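Local atomic coordinates of lambda phage protein with carbohydrate-binding module (Shewanella oneidensis, PDB entry 2A5Z), a protein that is of unknown function but binds magnesium and has a jelly-roll fold with a carbohydrate-binding module, so may recognise sugars. Residues N131-T136 / T232-A237. Numbering follows the deposited sequence.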
# COMPACT_ATOMS: atom_id res chain seq x y z
N ASN C 131 -3.50 -28.52 18.67
CA ASN C 131 -4.18 -29.56 17.92
C ASN C 131 -3.13 -30.16 16.98
O ASN C 131 -2.32 -29.41 16.42
CB ASN C 131 -5.36 -28.94 17.15
CG ASN C 131 -6.25 -29.98 16.48
OD1 ASN C 131 -5.85 -30.63 15.50
ND2 ASN C 131 -7.47 -30.11 16.98
N PRO C 132 -3.10 -31.50 16.84
CA PRO C 132 -2.14 -32.14 15.92
C PRO C 132 -2.25 -31.67 14.46
O PRO C 132 -1.31 -31.87 13.70
CB PRO C 132 -2.47 -33.64 16.05
CG PRO C 132 -3.79 -33.72 16.74
CD PRO C 132 -3.91 -32.49 17.57
N ALA C 133 -3.35 -31.02 14.11
CA ALA C 133 -3.56 -30.51 12.75
C ALA C 133 -2.84 -29.17 12.48
O ALA C 133 -2.73 -28.74 11.32
CB ALA C 133 -5.05 -30.36 12.47
N GLN C 134 -2.35 -28.53 13.55
CA GLN C 134 -1.66 -27.25 13.43
C GLN C 134 -0.21 -27.39 12.93
O GLN C 134 0.59 -28.13 13.51
CB GLN C 134 -1.69 -26.48 14.75
CG GLN C 134 -3.08 -26.17 15.29
CD GLN C 134 -3.09 -25.93 16.80
OE1 GLN C 134 -2.09 -26.15 17.49
NE2 GLN C 134 -4.23 -25.47 17.31
N LEU C 135 0.10 -26.67 11.85
CA LEU C 135 1.46 -26.58 11.31
C LEU C 135 1.77 -25.13 10.97
O LEU C 135 1.09 -24.51 10.15
CB LEU C 135 1.63 -27.47 10.06
CG LEU C 135 2.93 -27.39 9.23
CD1 LEU C 135 4.16 -27.87 10.01
CD2 LEU C 135 2.81 -28.18 7.95
N THR C 136 2.78 -24.59 11.64
CA THR C 136 3.24 -23.23 11.41
C THR C 136 4.75 -23.23 11.14
O THR C 136 5.48 -24.04 11.71
CB THR C 136 2.92 -22.33 12.64
OG1 THR C 136 1.52 -22.42 12.92
CG2 THR C 136 3.27 -20.87 12.37
N THR C 232 0.90 -20.23 8.66
CA THR C 232 0.20 -21.12 9.57
C THR C 232 -0.89 -21.84 8.79
O THR C 232 -1.51 -21.26 7.90
CB THR C 232 -0.34 -20.37 10.82
OG1 THR C 232 -0.62 -21.31 11.87
CG2 THR C 232 -1.58 -19.53 10.51
N GLN C 233 -1.10 -23.11 9.12
CA GLN C 233 -1.83 -24.03 8.27
C GLN C 233 -2.56 -25.10 9.07
O GLN C 233 -2.09 -25.53 10.14
CB GLN C 233 -0.85 -24.73 7.33
CG GLN C 233 -1.48 -25.52 6.18
CD GLN C 233 -0.46 -25.91 5.14
OE1 GLN C 233 0.66 -26.27 5.48
NE2 GLN C 233 -0.84 -25.83 3.88
N CYS C 234 -3.70 -25.55 8.54
CA CYS C 234 -4.41 -26.69 9.11
C CYS C 234 -4.30 -27.87 8.16
O CYS C 234 -4.65 -27.75 6.99
CB CYS C 234 -5.87 -26.34 9.38
SG CYS C 234 -6.76 -27.67 10.23
N LYS C 235 -3.81 -29.00 8.66
CA LYS C 235 -3.57 -30.19 7.85
C LYS C 235 -4.83 -31.01 7.58
O LYS C 235 -4.82 -31.89 6.72
CB LYS C 235 -2.52 -31.08 8.50
CG LYS C 235 -1.10 -30.53 8.42
CD LYS C 235 -0.09 -31.56 8.91
CE LYS C 235 -0.10 -31.67 10.43
NZ LYS C 235 0.81 -32.75 10.89
N THR C 236 -5.90 -30.74 8.32
CA THR C 236 -7.15 -31.49 8.18
C THR C 236 -8.28 -30.62 7.64
O THR C 236 -8.17 -29.39 7.56
CB THR C 236 -7.59 -32.14 9.52
OG1 THR C 236 -8.03 -31.12 10.43
CG2 THR C 236 -6.46 -32.96 10.14
N ALA C 237 -9.37 -31.29 7.27
CA ALA C 237 -10.53 -30.64 6.70
C ALA C 237 -11.59 -30.34 7.77
O ALA C 237 -12.79 -30.34 7.46
CB ALA C 237 -11.11 -31.49 5.57
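Leu135 pairs with Gln233 in an antiparallel strand contact inside one sheet of the jelly-roll, where strand 134-137 lies between 230-234 and 153-156. It illustrates how strands distant in sequence pair where a turn leads into one of them. In this hydrogen-bonded pair Leu135 N gives a nearly straight bond to Gln233 O (3.0 Å), while the return bond from Gln233 N to Leu135 O is bent and weak. On the face carrying Leu135 and Gln233 the two side chains run side by side, Leu135 CD2 resting 3.8 Å from Gln233 OE1; the amide nitrogen of Gln233 is tied to Asn100 O. Beyond the strand ends, Lys235 N reaches a lone pair of Ala133 O, extending the pairing into the type I turn Asn131-Gln134. An Asx turn, Asn131 OD1 accepting from Ala133 N, braces that bend. Ala133 CB packs against Cys234 SG and the OG1 and CG2 of Thr236, and Lys235 bends at chi3 (-76°), bringing CE to 3.5 Å from Pro132 O. At the other end, in the non-hydrogen-bonded pair Thr136-Thr232, chi1 of -161° swings Thr232 OG1 toward Thr136; it accepts from Ile244 N and meets Thr136 OG1 in a buried hydroxyl-hydroxyl hydrogen bond of 2.6 Å.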